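Local coordinates for FAD-binding oxidoreductase (Gulosibacter chungangensis, PDB 7PBG), which oxidises 4-ethylphenol, using a covalently bound FAD, as a flavoprotein oxidase with a PCMH-type FAD-binding domain, at residues L121-V125 and W205-P209; E292-T296 and R308-L313. All blocks are in the same frame, centred on the assembly; numbering follows the deposited sequence.

Two ways of fixing a loop with side chains appear in this chain, on opposite sides of its centre and with nearest atoms about 36 Å apart. Interaction 1 belongs to the antiparallel sheet of the FAD-binding part, where strand 123-126 receives the connection between strands 191-193 and 226-237 near the second subunit. Every touching residue there is buried, and the contact is made of aliphatic groups and rings, with CH-pi contacts. Interaction 2 lies farther out, where loop 292-296 meets helix 303-313; it also has a buried indole, but rimmed by Arg-308 and Glu-312, and it adds two hydrogen bonds from one guanidinium to a single carbonyl oxygen. The two share no secondary-structure element.

Interaction 1. Residues L121-V125 and W205-P209; sequences LAYAV and WHLYP
His-206 meets Tyr-123 and Val-125 where a loop packs on the side chains of strand 123-126, part of the antiparallel sheet of the PCMH-type FAD-binding fold. The strand opens in a G1 beta bulge, in which Ala-122 and Tyr-123 both face Asn-118. His-206 comes first along the loop; its CB methylene sits over one face of the phenol, 4.0 Å from the Tyr-123 ring centroid, in a CH-pi contact displaced toward the rim. The two rings meet obliquely, inclined at 45° with centroids 5.7 Å apart. Over a face of the imidazole lies the CG2 methyl of Val-125, 3.7 Å from the His-206 ring centroid. ND1 of His-206 is hydrogen-bonded to the carbonyl O of Cys-180, which helps fix the rotation of the ring. Tyr-123 holds CG between its backbone N and carbonyl carbon (chi1 71°), a rotamer that lays the phenol across both His-206 and Leu-207, with Leu-207 CD2 approaching obliquely from the same side as His-206 CB. Cutting Tyr-123 back to an alanine is likely to leave a gap above His-206 CB and Leu-207 CD2, which would lose the ring they pack against. Leu-207, which also packs on Ala-403 of the second subunit, follows. Its CD2 lies 3.5 Å from CE2 of Tyr-123, while its CD1 meets CD1 of Leu-121 at 3.7 Å.

Interaction 2. Residues E292-T296 and R308-L313; sequences EEWQT and RMVDEL
Trp-294 lays its indole against Met-309, Glu-312 and Leu-313, an example of a loop fastened to a helix by one large aromatic, here with a Met-aromatic contact. Helix 303-313 follows the loop closely in the chain, so the contact folds a short segment back on itself. The CG methylene of Met-309 stands over the five-membered ring, 3.7 Å from the Trp-294 ring centroid, and makes the close CH-pi approach. Met-309 SD lies above the same ring at a longer 4.6 Å from the centroid. At the far end of the indole, Leu-313 CG comes within 3.8 Å of CH2 of Trp-294. Glu-312 runs past in the opposite direction, its CB in the plane at the ring's edge and its OE2 3.3 Å from CZ3 of Trp-294, with the carboxylate turned 46° from the ring. Arg-308, meanwhile, takes hold of the backbone. Its chain bends at chi3 (-82°), bringing the guanidinium edge to the carbonyl. Both Arg-308 donors lie in the carbonyl plane and converge on one acceptor: NE reaches Trp-294 O at 2.9 Å and NH2 reaches that same oxygen at 2.8 Å.

Farther out, the other face of the indole is met by CB of its own neighbour, Glu-293. Met-309 and Leu-313 also touch Ala-285, which joins this packing to helix 281-288. The polar edge of the ring is held from outside the two segments as well, where the indole NE1 donates a hydrogen bond to OG of Ser-289.

Interaction 1. Residues L121-V125 and W205-P209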
loop_
_atom_site.group_PDB
_atom_site.type_symbol
_atom_site.label_atom_id
_atom_site.label_comp_id
_atom_site.label_asym_id
_atom_site.label_seq_id
_atom_site.Cartn_x
_atom_site.Cartn_y
_atom_site.Cartn_z
ATOM N N LEU A 121 4.487 -18.062 7.928
ATOM C CA LEU A 121 4.153 -16.975 6.988
ATOM C C LEU A 121 4.139 -15.632 7.745
ATOM O O LEU A 121 3.751 -14.632 7.147
ATOM C CB LEU A 121 2.809 -17.287 6.335
ATOM C CG LEU A 121 2.830 -18.558 5.483
ATOM C CD1 LEU A 121 1.499 -18.765 4.782
ATOM C CD2 LEU A 121 3.962 -18.526 4.479
ATOM N N ALA A 122 4.582 -15.607 8.996
ATOM C CA ALA A 122 4.906 -14.376 9.767
ATOM C C ALA A 122 3.761 -13.379 9.754
ATOM O O ALA A 122 3.927 -12.257 9.202
ATOM C CB ALA A 122 6.125 -13.721 9.228
ATOM N N TYR A 123 2.602 -13.779 10.227
ATOM C CA TYR A 123 1.483 -12.823 10.424
ATOM C C TYR A 123 0.673 -13.184 11.663
ATOM O O TYR A 123 0.697 -14.310 12.106
ATOM C CB TYR A 123 0.612 -12.702 9.191
ATOM C CG TYR A 123 -0.242 -13.894 8.869
ATOM C CD1 TYR A 123 -1.496 -14.066 9.423
ATOM C CD2 TYR A 123 0.212 -14.890 8.031
ATOM C CE1 TYR A 123 -2.296 -15.170 9.133
ATOM C CE2 TYR A 123 -0.577 -15.972 7.702
ATOM C CZ TYR A 123 -1.838 -16.127 8.254
ATOM O OH TYR A 123 -2.614 -17.220 7.949
ATOM N N ALA A 124 -0.123 -12.227 12.127
ATOM C CA ALA A 124 -1.102 -12.469 13.187
ATOM C C ALA A 124 -2.439 -11.954 12.684
ATOM O O ALA A 124 -2.480 -11.176 11.708
ATOM C CB ALA A 124 -0.679 -11.784 14.464
ATOM N N VAL A 125 -3.477 -12.440 13.296
ATOM C CA VAL A 125 -4.870 -12.000 13.026
ATOM C C VAL A 125 -5.464 -11.492 14.328
ATOM O O VAL A 125 -5.427 -12.244 15.371
ATOM C CB VAL A 125 -5.731 -13.102 12.387
ATOM C CG1 VAL A 125 -7.174 -12.641 12.148
ATOM C CG2 VAL A 125 -5.078 -13.627 11.124
ATOM N N TRP A 205 -5.775 -14.632 2.510
ATOM C CA TRP A 205 -6.464 -13.417 3.013
ATOM C C TRP A 205 -5.444 -12.471 3.683
ATOM O O TRP A 205 -5.452 -11.272 3.401
ATOM C CB TRP A 205 -7.542 -13.795 3.991
ATOM C CG TRP A 205 -8.489 -12.697 4.368
ATOM C CD1 TRP A 205 -8.661 -11.491 3.754
ATOM C CD2 TRP A 205 -9.466 -12.763 5.408
ATOM N NE1 TRP A 205 -9.694 -10.810 4.331
ATOM C CE2 TRP A 205 -10.167 -11.537 5.384
ATOM C CE3 TRP A 205 -9.847 -13.748 6.343
ATOM C CZ2 TRP A 205 -11.224 -11.284 6.260
ATOM C CZ3 TRP A 205 -10.903 -13.501 7.187
ATOM C CH2 TRP A 205 -11.528 -12.253 7.188
ATOM N N HIS A 206 -4.536 -12.996 4.509
ATOM C CA HIS A 206 -3.569 -12.142 5.251
ATOM C C HIS A 206 -2.180 -12.181 4.621
ATOM O O HIS A 206 -1.259 -11.677 5.249
ATOM C CB HIS A 206 -3.567 -12.560 6.758
ATOM C CG HIS A 206 -4.963 -12.674 7.287
ATOM N ND1 HIS A 206 -5.822 -11.583 7.292
ATOM C CD2 HIS A 206 -5.664 -13.720 7.792
ATOM C CE1 HIS A 206 -7.000 -11.968 7.772
ATOM N NE2 HIS A 206 -6.934 -13.255 8.132
ATOM N N LEU A 207 -2.037 -12.758 3.418
ATOM C CA LEU A 207 -0.744 -12.872 2.738
ATOM C C LEU A 207 -0.634 -11.882 1.588
ATOM O O LEU A 207 0.414 -11.311 1.422
ATOM C CB LEU A 207 -0.551 -14.281 2.175
ATOM C CG LEU A 207 -0.802 -15.410 3.149
ATOM C CD1 LEU A 207 -0.630 -16.744 2.451
ATOM C CD2 LEU A 207 0.144 -15.292 4.326
ATOM N N TYR A 208 -1.688 -11.713 0.816
ATOM C CA TYR A 208 -1.603 -10.964 -0.457
ATOM C C TYR A 208 -2.714 -9.919 -0.460
ATOM O O TYR A 208 -3.871 -10.275 -0.492
ATOM C CB TYR A 208 -1.729 -11.915 -1.638
ATOM C CG TYR A 208 -1.720 -11.195 -2.952
ATOM C CD1 TYR A 208 -0.591 -10.553 -3.393
ATOM C CD2 TYR A 208 -2.878 -11.084 -3.703
ATOM C CE1 TYR A 208 -0.581 -9.859 -4.596
ATOM C CE2 TYR A 208 -2.877 -10.402 -4.914
ATOM C CZ TYR A 208 -1.726 -9.799 -5.368
ATOM O OH TYR A 208 -1.725 -9.076 -6.551
ATOM N N PRO A 209 -2.341 -8.609 -0.440
ATOM C CA PRO A 209 -3.300 -7.496 -0.447
ATOM C C PRO A 209 -3.765 -7.190 -1.876
ATOM O O PRO A 209 -3.351 -6.213 -2.453
ATOM C CB PRO A 209 -2.472 -6.351 0.126
ATOM C CG PRO A 209 -1.092 -6.623 -0.343
ATOM C CD PRO A 209 -0.954 -8.131 -0.336
#

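Interaction 2. Residues E292-T296 and R308-L313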
loop_
_atom_site.group_PDB
_atom_site.type_symbol
_atom_site.label_atom_id
_atom_site.label_comp_id
_atom_site.label_asym_id
_atom_site.label_seq_id
_atom_site.Cartn_x
_atom_site.Cartn_y
_atom_site.Cartn_z
ATOM N N GLU A 292 8.586 21.167 36.648
ATOM C CA GLU A 292 9.099 21.985 37.780
ATOM C C GLU A 292 10.509 21.529 38.165
ATOM O O GLU A 292 11.213 22.323 38.876
ATOM C CB GLU A 292 8.136 21.920 38.947
ATOM C CG GLU A 292 6.919 22.795 38.680
ATOM C CD GLU A 292 5.936 22.822 39.833
ATOM O OE1 GLU A 292 5.350 23.905 40.031
ATOM O OE2 GLU A 292 5.781 21.773 40.554
ATOM N N GLU A 293 10.943 20.338 37.740
ATOM C CA GLU A 293 12.338 19.903 38.048
ATOM C C GLU A 293 13.301 20.840 37.334
ATOM O O GLU A 293 14.486 20.960 37.759
ATOM C CB GLU A 293 12.581 18.445 37.678
ATOM C CG GLU A 293 11.763 17.466 38.512
ATOM C CD GLU A 293 11.934 16.011 38.132
ATOM O OE1 GLU A 293 10.934 15.307 37.933
ATOM O OE2 GLU A 293 13.095 15.542 38.136
ATOM N N TRP A 294 12.837 21.513 36.286
ATOM C CA TRP A 294 13.685 22.364 35.423
ATOM C C TRP A 294 13.369 23.846 35.602
ATOM O O TRP A 294 14.326 24.650 35.459
ATOM C CB TRP A 294 13.507 21.958 33.953
ATOM C CG TRP A 294 13.573 20.473 33.823
ATOM C CD1 TRP A 294 12.553 19.604 33.575
ATOM C CD2 TRP A 294 14.742 19.671 34.048
ATOM N NE1 TRP A 294 13.010 18.325 33.567
ATOM C CE2 TRP A 294 14.344 18.335 33.873
ATOM C CE3 TRP A 294 16.067 19.956 34.359
ATOM C CZ2 TRP A 294 15.236 17.282 33.994
ATOM C CZ3 TRP A 294 16.943 18.910 34.521
ATOM C CH2 TRP A 294 16.536 17.588 34.333
ATOM N N GLN A 295 12.117 24.196 35.819
ATOM C CA GLN A 295 11.704 25.598 35.822
ATOM C C GLN A 295 10.427 25.731 36.630
ATOM O O GLN A 295 9.470 25.033 36.316
ATOM C CB GLN A 295 11.555 26.131 34.398
ATOM C CG GLN A 295 10.845 27.467 34.355
ATOM C CD GLN A 295 10.869 28.053 32.968
ATOM O OE1 GLN A 295 11.866 27.928 32.257
ATOM N NE2 GLN A 295 9.749 28.667 32.581
ATOM N N THR A 296 10.452 26.566 37.674
ATOM C CA THR A 296 9.252 26.793 38.520
ATOM C C THR A 296 8.340 27.848 37.903
ATOM O O THR A 296 7.105 27.772 38.192
ATOM C CB THR A 296 9.608 27.145 39.977
ATOM O OG1 THR A 296 10.541 28.220 40.003
ATOM C CG2 THR A 296 10.240 25.994 40.722
ATOM N N ARG A 308 19.546 23.244 31.254
ATOM C CA ARG A 308 19.557 22.419 32.496
ATOM C C ARG A 308 19.143 20.974 32.162
ATOM O O ARG A 308 19.770 20.008 32.644
ATOM C CB ARG A 308 18.657 22.989 33.601
ATOM C CG ARG A 308 19.167 24.284 34.201
ATOM C CD ARG A 308 18.381 24.610 35.457
ATOM N NE ARG A 308 17.114 25.265 35.213
ATOM C CZ ARG A 308 16.942 26.540 34.922
ATOM N NH1 ARG A 308 18.001 27.332 34.842
ATOM N NH2 ARG A 308 15.711 27.032 34.749
ATOM N N MET A 309 18.094 20.780 31.360
ATOM C CA MET A 309 17.665 19.440 30.895
ATOM C C MET A 309 18.842 18.745 30.193
ATOM O O MET A 309 19.149 17.593 30.536
ATOM C CB MET A 309 16.472 19.524 29.957
ATOM C CG MET A 309 15.276 20.189 30.560
ATOM S SD MET A 309 14.020 20.399 29.299
ATOM C CE MET A 309 12.953 21.630 30.044
ATOM N N VAL A 310 19.449 19.420 29.211
ATOM C CA VAL A 310 20.568 18.828 28.443
ATOM C C VAL A 310 21.642 18.387 29.426
ATOM O O VAL A 310 22.146 17.256 29.274
ATOM C CB VAL A 310 21.143 19.779 27.374
ATOM C CG1 VAL A 310 22.417 19.196 26.801
ATOM C CG2 VAL A 310 20.077 20.051 26.341
ATOM N N ASP A 311 22.052 19.274 30.327
ATOM C CA ASP A 311 23.293 19.062 31.114
ATOM C C ASP A 311 23.040 18.014 32.185
ATOM O O ASP A 311 23.872 17.158 32.399
ATOM C CB ASP A 311 23.758 20.350 31.791
ATOM C CG ASP A 311 24.174 21.428 30.803
ATOM O OD1 ASP A 311 24.443 21.066 29.623
ATOM O OD2 ASP A 311 24.279 22.607 31.227
ATOM N N GLU A 312 21.892 18.052 32.794
ATOM C CA GLU A 312 21.618 17.192 33.978
ATOM C C GLU A 312 21.171 15.811 33.515
ATOM O O GLU A 312 21.505 14.857 34.153
ATOM C CB GLU A 312 20.637 17.912 34.905
ATOM C CG GLU A 312 21.251 19.161 35.507
ATOM C CD GLU A 312 20.306 19.954 36.385
ATOM O OE1 GLU A 312 20.544 21.158 36.530
ATOM O OE2 GLU A 312 19.279 19.363 36.837
ATOM N N LEU A 313 20.362 15.708 32.467
ATOM C CA LEU A 313 19.994 14.396 31.868
ATOM C C LEU A 313 21.181 13.825 31.108
ATOM O O LEU A 313 21.208 12.610 30.894
ATOM C CB LEU A 313 18.800 14.575 30.953
ATOM C CG LEU A 313 17.526 15.069 31.617
ATOM C CD1 LEU A 313 16.445 15.286 30.595
ATOM C CD2 LEU A 313 17.057 14.021 32.636
#